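Local coordinates for protein TRAP-T family transporter, DctP (Periplasmic binding) subunit (Sulfitobacter sp. NAS-14.1, PDB 4PF8) that binds beta-D-galacturonate and, as the periplasmic solute-binding subunit of a TRAP transporter, probably delivers it to the membrane components for uptake, at residues N207-T215 / W269-I280; L77-S88 / I232-T242. One frame throughout, in Å; residues are numbered along the deposited sequence.

Overall arrangement
Following the chain from its N terminus, residues 77-88 come first, running from the end of helix 70-79 into strand 84-88. Residues 207-215 follow, then 232-242, then 269-280, so the two contacts cross: each loop closed by one contains one segment of the other. Interaction 2 closes a loop of 143 residues by joining the neighbouring antiparallel strands 84-88 and 234-239 of the five-stranded sheet. Interaction 1 closes a loop of 53 residues by packing helix 209-214, just after strand 204-207 of the four-stranded sheet, on the long helix 248-282. Their centres lie about 25 Å apart, yet both reach the bound galacturonate.

Interaction 1. Residues N207-T215 / W269-I280; sequences NNPPSYEST and WGEREAASMKII. With GTR (beta-D-galactopyranuronic acid), chain D.
Glu213, Pro210 and Pro209 of helix 209-214 fit as knobs into holes on helix 248-282, and the segment axes cross at 48°. Glu213 reaches across with its chain bent at chi2 (-96°), which brings OE1 to two donors. On its syn lone pair OE1 takes Arg272 NH1 at 2.8 Å, in the guanidinium plane, as a salt bridge; on its anti side it takes Ser276 OG at 2.7 Å. Arg272 NE bonds Ser276 OG at 3.0 Å, completing a triangle, and Arg272 NH2 is held by Asp35 O. Without the carboxylate, as with an alanine at this site, Arg272 NH1 and Ser276 OG would probably lose their shared acceptor and the arginine its counter-charge.

Rigid prolines suit the first helical turn, where no backbone N-H is needed. Pro210 lays CG over one face of the Trp269 six-membered ring, 3.9 Å from its centroid, a CH-pi contact. Pro209 CG lies 3.8 Å from SE of Met277, a selenomethionine. Asn208 OD1 caps the helix through Ser211 N, while its ND2 bonds Ala143 O. A shared carboxylate oxygen and apolar prolines thus join helix 248-282 to the helix that follows Asn207, whose OD1 accepts from galacturonate O1 at 2.6 Å.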
loop_
_atom_site.group_PDB
_atom_site.type_symbol
_atom_site.label_atom_id
_atom_site.label_comp_id
_atom_site.label_asym_id
_atom_site.label_seq_id
_atom_site.Cartn_x
_atom_site.Cartn_y
_atom_site.Cartn_z
ATOM N N ASN A 207 3.462 9.327 0.659
ATOM C CA ASN A 207 3.385 8.119 1.455
ATOM C C ASN A 207 2.873 8.401 2.846
ATOM O O ASN A 207 2.695 9.551 3.225
ATOM C CB ASN A 207 4.725 7.389 1.507
ATOM C CG ASN A 207 4.558 5.914 1.297
ATOM O OD1 ASN A 207 3.771 5.278 2.010
ATOM N ND2 ASN A 207 5.259 5.357 0.298
ATOM N N ASN A 208 2.624 7.328 3.592
ATOM C CA ASN A 208 2.207 7.413 4.981
ATOM C C ASN A 208 3.410 7.731 5.870
ATOM O O ASN A 208 4.568 7.730 5.421
ATOM C CB ASN A 208 1.509 6.100 5.394
ATOM C CG ASN A 208 2.401 4.869 5.180
ATOM O OD1 ASN A 208 3.570 4.882 5.553
ATOM N ND2 ASN A 208 1.838 3.795 4.612
ATOM N N PRO A 209 3.139 8.100 7.132
ATOM C CA PRO A 209 4.264 8.590 7.929
ATOM C C PRO A 209 5.326 7.514 8.222
ATOM O O PRO A 209 6.519 7.800 8.120
ATOM C CB PRO A 209 3.577 9.132 9.195
ATOM C CG PRO A 209 2.203 9.539 8.693
ATOM C CD PRO A 209 1.837 8.467 7.713
ATOM N N PRO A 210 4.922 6.274 8.515
ATOM C CA PRO A 210 5.986 5.287 8.750
ATOM C C PRO A 210 6.891 5.003 7.538
ATOM O O PRO A 210 8.086 4.756 7.691
ATOM C CB PRO A 210 5.199 4.041 9.163
ATOM C CG PRO A 210 3.948 4.600 9.809
ATOM C CD PRO A 210 3.598 5.743 8.887
ATOM N N SER A 211 6.328 5.039 6.346
ATOM C CA SER A 211 7.140 4.855 5.133
ATOM C C SER A 211 8.086 6.022 4.913
ATOM O O SER A 211 9.239 5.838 4.608
ATOM C CB SER A 211 6.250 4.681 3.901
ATOM O OG SER A 211 5.638 3.396 3.869
ATOM N N TYR A 212 7.559 7.230 5.054
ATOM C CA TYR A 212 8.333 8.472 4.895
ATOM C C TYR A 212 9.491 8.525 5.884
ATOM O O TYR A 212 10.594 8.969 5.545
ATOM C CB TYR A 212 7.348 9.632 5.091
ATOM C CG TYR A 212 7.889 11.031 5.130
ATOM C CD1 TYR A 212 8.686 11.538 4.123
ATOM C CD2 TYR A 212 7.503 11.892 6.151
ATOM C CE1 TYR A 212 9.132 12.835 4.166
ATOM C CE2 TYR A 212 7.950 13.191 6.203
ATOM C CZ TYR A 212 8.725 13.660 5.207
ATOM O OH TYR A 212 9.148 14.968 5.299
ATOM N N GLU A 213 9.236 8.067 7.108
ATOM C CA GLU A 213 10.244 8.030 8.163
ATOM C C GLU A 213 11.235 6.869 8.030
ATOM O O GLU A 213 12.448 7.090 8.069
ATOM C CB GLU A 213 9.539 7.951 9.530
ATOM C CG GLU A 213 10.476 7.889 10.715
ATOM C CD GLU A 213 10.704 6.469 11.169
ATOM O OE1 GLU A 213 9.699 5.725 11.307
ATOM O OE2 GLU A 213 11.876 6.097 11.375
ATOM N N SER A 214 10.732 5.640 7.874
ATOM C CA SER A 214 11.579 4.449 7.964
ATOM C C SER A 214 12.603 4.376 6.842
ATOM O O SER A 214 13.654 3.761 6.998
ATOM C CB SER A 214 10.732 3.175 7.997
ATOM O OG SER A 214 10.006 2.975 6.817
ATOM N N THR A 215 12.281 5.012 5.720
ATOM C CA THR A 215 13.131 5.021 4.525
ATOM C C THR A 215 14.126 6.169 4.527
ATOM O O THR A 215 14.938 6.292 3.604
ATOM C CB THR A 215 12.300 5.206 3.277
ATOM O OG1 THR A 215 11.569 6.434 3.395
ATOM C CG2 THR A 215 11.356 4.023 3.061
ATOM N N TRP A 269 0.374 -0.841 13.781
ATOM C CA TRP A 269 0.310 0.309 12.866
ATOM C C TRP A 269 -0.074 1.604 13.592
ATOM O O TRP A 269 0.588 2.623 13.429
ATOM C CB TRP A 269 -0.663 0.059 11.712
ATOM C CG TRP A 269 -0.612 1.210 10.780
ATOM C CD1 TRP A 269 -1.466 2.266 10.737
ATOM C CD2 TRP A 269 0.405 1.469 9.826
ATOM N NE1 TRP A 269 -1.047 3.175 9.787
ATOM C CE2 TRP A 269 0.085 2.688 9.194
ATOM C CE3 TRP A 269 1.540 0.772 9.425
ATOM C CZ2 TRP A 269 0.881 3.244 8.206
ATOM C CZ3 TRP A 269 2.309 1.303 8.408
ATOM C CH2 TRP A 269 1.989 2.537 7.831
ATOM N N GLY A 270 -1.119 1.571 14.411
ATOM C CA GLY A 270 -1.533 2.770 15.136
ATOM C C GLY A 270 -0.400 3.380 15.952
ATOM O O GLY A 270 -0.118 4.590 15.886
ATOM N N GLU A 271 0.279 2.517 16.700
ATOM C CA GLU A 271 1.407 2.915 17.530
ATOM C C GLU A 271 2.542 3.510 16.678
ATOM O O GLU A 271 3.078 4.584 16.992
ATOM C CB GLU A 271 1.836 1.674 18.311
ATOM C CG GLU A 271 3.248 1.499 18.775
ATOM C CD GLU A 271 3.401 0.102 19.406
ATOM O OE1 GLU A 271 4.372 -0.634 19.107
ATOM O OE2 GLU A 271 2.494 -0.272 20.181
ATOM N N ARG A 272 2.890 2.840 15.579
ATOM C CA ARG A 272 3.954 3.307 14.712
ATOM C C ARG A 272 3.650 4.599 13.966
ATOM O O ARG A 272 4.543 5.427 13.775
ATOM C CB ARG A 272 4.334 2.203 13.694
ATOM C CG ARG A 272 5.512 2.537 12.807
ATOM C CD ARG A 272 6.746 2.860 13.610
ATOM N NE ARG A 272 7.835 3.265 12.739
ATOM C CZ ARG A 272 8.773 2.444 12.275
ATOM N NH1 ARG A 272 9.704 2.921 11.459
ATOM N NH2 ARG A 272 8.763 1.160 12.592
ATOM N N GLU A 273 2.416 4.789 13.545
ATOM C CA GLU A 273 2.065 6.028 12.860
ATOM C C GLU A 273 2.380 7.252 13.716
ATOM O O GLU A 273 3.038 8.192 13.253
ATOM C CB GLU A 273 0.605 5.995 12.410
ATOM C CG GLU A 273 0.281 6.987 11.286
ATOM C CD GLU A 273 -0.646 6.381 10.231
ATOM O OE1 GLU A 273 -1.811 6.117 10.543
ATOM O OE2 GLU A 273 -0.209 6.167 9.082
ATOM N N ALA A 274 1.985 7.211 14.991
ATOM C CA ALA A 274 2.297 8.292 15.912
ATOM C C ALA A 274 3.794 8.405 16.184
ATOM O O ALA A 274 4.336 9.513 16.227
ATOM C CB ALA A 274 1.526 8.106 17.224
ATOM N N ALA A 275 4.461 7.270 16.368
ATOM C CA ALA A 275 5.885 7.271 16.682
ATOM C C ALA A 275 6.682 7.864 15.514
ATOM O O ALA A 275 7.622 8.638 15.717
ATOM C CB ALA A 275 6.357 5.872 16.985
ATOM N N SER A 276 6.283 7.524 14.300
ATOM C CA SER A 276 6.964 8.059 13.122
ATOM C C SER A 276 6.703 9.564 12.993
ATOM O O SER A 276 7.627 10.320 12.689
ATOM C CB SER A 276 6.527 7.335 11.848
ATOM O OG SER A 276 7.106 6.052 11.806
HETATM N N MSE A 277 5.462 10.006 13.208
HETATM C CA MSE A 277 5.163 11.439 13.218
HETATM C C MSE A 277 6.042 12.181 14.217
HETATM O O MSE A 277 6.548 13.264 13.921
HETATM C CB MSE A 277 3.694 11.689 13.541
HETATM C CG MSE A 277 2.737 11.384 12.419
HETATM SE SE MSE A 277 2.966 12.550 10.824
HETATM C CE MSE A 277 3.725 13.966 11.561
ATOM N N LYS A 278 6.225 11.612 15.403
ATOM C CA LYS A 278 7.092 12.241 16.395
ATOM C C LYS A 278 8.544 12.364 15.898
ATOM O O LYS A 278 9.192 13.400 16.069
ATOM C CB LYS A 278 7.032 11.475 17.722
ATOM C CG LYS A 278 7.702 12.218 18.862
ATOM C CD LYS A 278 7.574 11.468 20.156
ATOM C CE LYS A 278 8.086 12.306 21.312
ATOM N NZ LYS A 278 9.539 12.636 21.174
ATOM N N ILE A 279 9.052 11.302 15.283
ATOM C CA ILE A 279 10.408 11.304 14.732
ATOM C C ILE A 279 10.550 12.382 13.651
ATOM O O ILE A 279 11.544 13.124 13.609
ATOM C CB ILE A 279 10.753 9.912 14.178
ATOM C CG1 ILE A 279 10.931 8.934 15.336
ATOM C CG2 ILE A 279 12.025 9.942 13.326
ATOM C CD1 ILE A 279 10.925 7.513 14.921
ATOM N N ILE A 280 9.551 12.454 12.781
ATOM C CA ILE A 280 9.519 13.406 11.677
ATOM C C ILE A 280 9.564 14.815 12.228
ATOM O O ILE A 280 10.382 15.652 11.798
ATOM C CB ILE A 280 8.219 13.170 10.846
ATOM C CG1 ILE A 280 8.382 11.890 9.999
ATOM C CG2 ILE A 280 7.826 14.382 10.018
ATOM C CD1 ILE A 280 7.024 11.327 9.525
HETATM C C1 GTR D . 4.146 1.916 1.103
HETATM C C2 GTR D . 3.626 0.527 0.940
HETATM C C3 GTR D . 4.655 -0.254 0.143
HETATM C C4 GTR D . 4.887 0.375 -1.224
HETATM C C5 GTR D . 5.318 1.813 -0.958
HETATM C C6 GTR D . 5.486 2.570 -2.271
HETATM O O1 GTR D . 3.169 2.743 1.810
HETATM O O2 GTR D . 3.491 -0.052 2.266
HETATM O O3 GTR D . 4.089 -1.563 -0.087
HETATM O O4 GTR D . 3.639 0.355 -1.938
HETATM O O5 GTR D . 4.356 2.511 -0.141
HETATM O O6A GTR D . 5.209 3.798 -2.227
HETATM O O6B GTR D . 6.007 1.982 -3.246
#

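Interaction 2. Residues L77-S88 / I232-T242; sequences LRLGIMDFGVFS and IPECLCMSKKT. With GTR (beta-D-galactopyranuronic acid), chain D.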
loop_
_atom_site.group_PDB
_atom_site.type_symbol
_atom_site.label_atom_id
_atom_site.label_comp_id
_atom_site.label_asym_id
_atom_site.label_seq_id
_atom_site.Cartn_x
_atom_site.Cartn_y
_atom_site.Cartn_z
ATOM N N LEU A 77 4.584 -14.326 -7.023
ATOM C CA LEU A 77 3.614 -14.979 -6.157
ATOM C C LEU A 77 2.539 -15.674 -6.977
ATOM O O LEU A 77 2.158 -16.814 -6.691
ATOM C CB LEU A 77 3.006 -13.959 -5.182
ATOM C CG LEU A 77 2.131 -14.657 -4.131
ATOM C CD1 LEU A 77 2.541 -14.317 -2.700
ATOM C CD2 LEU A 77 0.672 -14.342 -4.384
ATOM N N ARG A 78 2.070 -15.023 -8.035
ATOM C CA ARG A 78 1.074 -15.615 -8.909
ATOM C C ARG A 78 1.611 -16.878 -9.564
ATOM O O ARG A 78 0.868 -17.830 -9.789
ATOM C CB ARG A 78 0.631 -14.625 -9.993
ATOM C CG ARG A 78 -0.093 -13.434 -9.453
ATOM C CD ARG A 78 -0.433 -12.460 -10.564
ATOM N NE ARG A 78 -1.355 -13.073 -11.506
ATOM C CZ ARG A 78 -1.495 -12.695 -12.768
ATOM N NH1 ARG A 78 -0.761 -11.697 -13.250
ATOM N NH2 ARG A 78 -2.369 -13.315 -13.542
ATOM N N LEU A 79 2.906 -16.886 -9.863
ATOM C CA LEU A 79 3.533 -18.028 -10.515
ATOM C C LEU A 79 3.905 -19.143 -9.548
ATOM O O LEU A 79 4.287 -20.229 -9.983
ATOM C CB LEU A 79 4.792 -17.573 -11.237
ATOM C CG LEU A 79 4.621 -16.650 -12.437
ATOM C CD1 LEU A 79 6.004 -16.175 -12.855
ATOM C CD2 LEU A 79 3.909 -17.342 -13.588
ATOM N N GLY A 80 3.814 -18.890 -8.243
ATOM C CA GLY A 80 4.178 -19.875 -7.244
ATOM C C GLY A 80 5.634 -19.922 -6.868
ATOM O O GLY A 80 6.054 -20.819 -6.143
ATOM N N ILE A 81 6.392 -18.938 -7.350
ATOM C CA ILE A 81 7.812 -18.773 -7.081
ATOM C C ILE A 81 8.033 -18.181 -5.699
ATOM O O ILE A 81 9.058 -18.430 -5.063
ATOM C CB ILE A 81 8.425 -17.775 -8.130
ATOM C CG1 ILE A 81 8.422 -18.411 -9.512
ATOM C CG2 ILE A 81 9.842 -17.382 -7.753
ATOM C CD1 ILE A 81 8.798 -17.447 -10.603
HETATM N N MSE A 82 7.080 -17.354 -5.270
HETATM C CA MSE A 82 7.058 -16.745 -3.950
HETATM C C MSE A 82 5.843 -17.333 -3.257
HETATM O O MSE A 82 4.790 -17.424 -3.879
HETATM C CB MSE A 82 6.868 -15.229 -4.054
HETATM C CG MSE A 82 6.892 -14.535 -2.732
HETATM SE SE MSE A 82 8.709 -14.437 -2.065
HETATM C CE MSE A 82 9.347 -13.218 -3.413
ATOM N N ASP A 83 5.963 -17.749 -1.997
ATOM C CA ASP A 83 4.822 -18.395 -1.349
ATOM C C ASP A 83 3.842 -17.455 -0.684
ATOM O O ASP A 83 2.647 -17.696 -0.707
ATOM C CB ASP A 83 5.317 -19.408 -0.320
ATOM C CG ASP A 83 6.186 -20.455 -0.959
ATOM O OD1 ASP A 83 5.629 -21.264 -1.735
ATOM O OD2 ASP A 83 7.427 -20.422 -0.749
ATOM N N PHE A 84 4.359 -16.416 -0.055
ATOM C CA PHE A 84 3.498 -15.428 0.595
ATOM C C PHE A 84 4.123 -14.055 0.570
ATOM O O PHE A 84 5.296 -13.888 0.259
ATOM C CB PHE A 84 3.106 -15.858 2.025
ATOM C CG PHE A 84 4.229 -15.876 3.038
ATOM C CD1 PHE A 84 5.205 -16.871 3.026
ATOM C CD2 PHE A 84 4.263 -14.937 4.057
ATOM C CE1 PHE A 84 6.223 -16.899 3.977
ATOM C CE2 PHE A 84 5.276 -14.969 5.020
ATOM C CZ PHE A 84 6.252 -15.964 4.971
ATOM N N GLY A 85 3.310 -13.049 0.883
ATOM C CA GLY A 85 3.801 -11.689 0.900
ATOM C C GLY A 85 2.776 -10.749 1.460
ATOM O O GLY A 85 1.628 -11.123 1.624
ATOM N N VAL A 86 3.200 -9.548 1.792
ATOM C CA VAL A 86 2.260 -8.456 1.994
ATOM C C VAL A 86 2.516 -7.457 0.886
ATOM O O VAL A 86 3.636 -6.950 0.744
ATOM C CB VAL A 86 2.403 -7.783 3.352
ATOM C CG1 VAL A 86 1.557 -6.519 3.417
ATOM C CG2 VAL A 86 1.998 -8.747 4.467
ATOM N N PHE A 87 1.475 -7.216 0.114
ATOM C CA PHE A 87 1.538 -6.331 -1.039
ATOM C C PHE A 87 0.559 -5.176 -0.890
ATOM O O PHE A 87 -0.610 -5.380 -0.551
ATOM C CB PHE A 87 1.147 -7.060 -2.332
ATOM C CG PHE A 87 1.985 -8.246 -2.669
ATOM C CD1 PHE A 87 3.347 -8.157 -2.816
ATOM C CD2 PHE A 87 1.382 -9.458 -2.953
ATOM C CE1 PHE A 87 4.104 -9.252 -3.144
ATOM C CE2 PHE A 87 2.150 -10.571 -3.317
ATOM C CZ PHE A 87 3.515 -10.456 -3.384
ATOM N N SER A 88 1.016 -3.985 -1.223
ATOM C CA SER A 88 0.090 -2.880 -1.390
ATOM C C SER A 88 -0.811 -3.225 -2.558
ATOM O O SER A 88 -0.337 -3.734 -3.590
ATOM C CB SER A 88 0.872 -1.621 -1.705
ATOM O OG SER A 88 0.031 -0.513 -2.018
ATOM N N ILE A 232 -4.627 3.134 0.849
ATOM C CA ILE A 232 -4.420 1.952 0.024
ATOM C C ILE A 232 -4.181 0.751 0.926
ATOM O O ILE A 232 -3.155 0.666 1.574
ATOM C CB ILE A 232 -3.272 2.137 -0.990
ATOM C CG1 ILE A 232 -3.565 3.358 -1.876
ATOM C CG2 ILE A 232 -3.123 0.910 -1.858
ATOM C CD1 ILE A 232 -2.620 3.546 -2.951
ATOM N N PRO A 233 -5.161 -0.154 0.989
ATOM C CA PRO A 233 -4.973 -1.341 1.832
ATOM C C PRO A 233 -3.872 -2.222 1.311
ATOM O O PRO A 233 -3.534 -2.132 0.134
ATOM C CB PRO A 233 -6.303 -2.089 1.706
ATOM C CG PRO A 233 -7.253 -1.115 1.080
ATOM C CD PRO A 233 -6.435 -0.196 0.265
ATOM N N GLU A 234 -3.317 -3.060 2.186
ATOM C CA GLU A 234 -2.321 -4.031 1.782
ATOM C C GLU A 234 -2.878 -5.394 2.081
ATOM O O GLU A 234 -3.754 -5.541 2.941
ATOM C CB GLU A 234 -1.014 -3.781 2.513
ATOM C CG GLU A 234 -0.671 -2.323 2.393
ATOM C CD GLU A 234 0.769 -2.001 2.600
ATOM O OE1 GLU A 234 1.441 -2.690 3.395
ATOM O OE2 GLU A 234 1.231 -1.023 1.954
ATOM N N CYS A 235 -2.408 -6.388 1.361
ATOM C CA CYS A 235 -2.957 -7.708 1.484
ATOM C C CYS A 235 -1.865 -8.692 1.852
ATOM O O CYS A 235 -0.859 -8.800 1.134
ATOM C CB CYS A 235 -3.617 -8.076 0.176
ATOM S SG CYS A 235 -4.385 -9.671 0.186
ATOM N N LEU A 236 -2.049 -9.340 2.993
ATOM C CA LEU A 236 -1.264 -10.513 3.355
ATOM C C LEU A 236 -1.857 -11.630 2.523
ATOM O O LEU A 236 -3.049 -11.937 2.633
ATOM C CB LEU A 236 -1.402 -10.859 4.848
ATOM C CG LEU A 236 -0.783 -12.216 5.208
ATOM C CD1 LEU A 236 0.732 -12.237 5.078
ATOM C CD2 LEU A 236 -1.211 -12.605 6.633
ATOM N N CYS A 237 -1.049 -12.208 1.651
ATOM C CA CYS A 237 -1.585 -13.226 0.782
ATOM C C CYS A 237 -0.614 -14.320 0.481
ATOM O O CYS A 237 0.577 -14.216 0.713
ATOM C CB CYS A 237 -2.009 -12.618 -0.521
ATOM S SG CYS A 237 -0.687 -11.769 -1.330
HETATM N N MSE A 238 -1.175 -15.373 -0.075
HETATM C CA MSE A 238 -0.418 -16.555 -0.400
HETATM C C MSE A 238 -0.582 -16.830 -1.860
HETATM O O MSE A 238 -1.616 -16.547 -2.457
HETATM C CB MSE A 238 -0.978 -17.724 0.402
HETATM C CG MSE A 238 -0.273 -19.017 0.193
HETATM SE SE MSE A 238 -0.414 -20.083 1.823
HETATM C CE MSE A 238 0.411 -18.823 2.862
ATOM N N SER A 239 0.446 -17.414 -2.462
ATOM C CA SER A 239 0.272 -17.989 -3.775
ATOM C C SER A 239 -0.812 -19.050 -3.746
ATOM O O SER A 239 -0.772 -19.959 -2.913
ATOM C CB SER A 239 1.572 -18.640 -4.240
ATOM O OG SER A 239 1.304 -19.416 -5.389
ATOM N N LYS A 240 -1.780 -18.955 -4.649
ATOM C CA LYS A 240 -2.812 -19.981 -4.702
ATOM C C LYS A 240 -2.214 -21.366 -4.992
ATOM O O LYS A 240 -2.702 -22.380 -4.484
ATOM C CB LYS A 240 -3.905 -19.599 -5.712
ATOM C CG LYS A 240 -5.090 -20.573 -5.753
ATOM C CD LYS A 240 -6.199 -20.059 -6.670
ATOM C CE LYS A 240 -7.030 -21.194 -7.274
ATOM N NZ LYS A 240 -7.543 -22.150 -6.276
ATOM N N LYS A 241 -1.167 -21.424 -5.808
ATOM C CA LYS A 241 -0.504 -22.696 -6.056
ATOM C C LYS A 241 -0.011 -23.301 -4.746
ATOM O O LYS A 241 -0.219 -24.490 -4.477
ATOM C CB LYS A 241 0.646 -22.526 -7.043
ATOM C CG LYS A 241 0.154 -22.193 -8.423
ATOM C CD LYS A 241 1.252 -21.726 -9.320
ATOM C CE LYS A 241 0.759 -21.621 -10.738
ATOM N NZ LYS A 241 0.470 -22.971 -11.285
ATOM N N THR A 242 0.639 -22.490 -3.919
ATOM C CA THR A 242 1.139 -23.001 -2.642
ATOM C C THR A 242 -0.020 -23.386 -1.731
ATOM O O THR A 242 -0.030 -24.447 -1.108
ATOM C CB THR A 242 2.037 -21.979 -1.938
ATOM O OG1 THR A 242 3.135 -21.645 -2.796
ATOM C CG2 THR A 242 2.579 -22.551 -0.623
HETATM C C1 GTR D . 4.146 1.916 1.103
HETATM C C2 GTR D . 3.626 0.527 0.940
HETATM C C3 GTR D . 4.655 -0.254 0.143
HETATM C C4 GTR D . 4.887 0.375 -1.224
HETATM C C5 GTR D . 5.318 1.813 -0.958
HETATM C C6 GTR D . 5.486 2.570 -2.271
HETATM O O1 GTR D . 3.169 2.743 1.810
HETATM O O2 GTR D . 3.491 -0.052 2.266
HETATM O O3 GTR D . 4.089 -1.563 -0.087
HETATM O O4 GTR D . 3.639 0.355 -1.938
HETATM O O5 GTR D . 4.356 2.511 -0.141
HETATM O O6A GTR D . 5.209 3.798 -2.227
HETATM O O6B GTR D . 6.007 1.982 -3.246
HETATM O O HOH W 1 -0.551 -18.897 -7.648
HETATM O O HOH W 2 3.997 -22.869 -5.049
HETATM O O HOH W 3 -0.504 0.500 0.515
#
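Val86 and Leu236 face each other as a non-hydrogen-bonded pair of antiparallel strands, with Val86 CG2 3.8 Å from Leu236 CD1. Flanking it, Gly85 and Cys237, then Phe87 and Cys235, exchange two backbone bonds each. On the side of Phe87, Cys237 turns SG between its backbone N and carbonyl carbon (chi1 57°), which sets the sulfur 3.5 Å from Phe87 CD2, obliquely to the ring. Gly85 suits its place because a CB there would be crowded by that same ring.

At one end of the ladder, Asp83 OD1 accepts from Thr242 OG1 at 2.7 Å on its anti lone pair, while Asp83 OD2 is held by Arg27 N. Ser239 OG bonds Leu77 O weakly and weakly caps the following helix through Thr242 N.

At the other end Glu234 has CG anti to the carbonyl carbon (chi1 -49°), and from there the extended chain carries OE2 to galacturonate O2, a very short 2.5 Å. A water bridges the same OE2, Ser88 OG and Ile232 O; Ser88 OG also caps the next helix by accepting from Gly90 N. Strand ends supplying Ser88 and Glu234 to the pocket are consistent with the two-domain, ligand-in-cleft fold of family 7 solute-binding proteins.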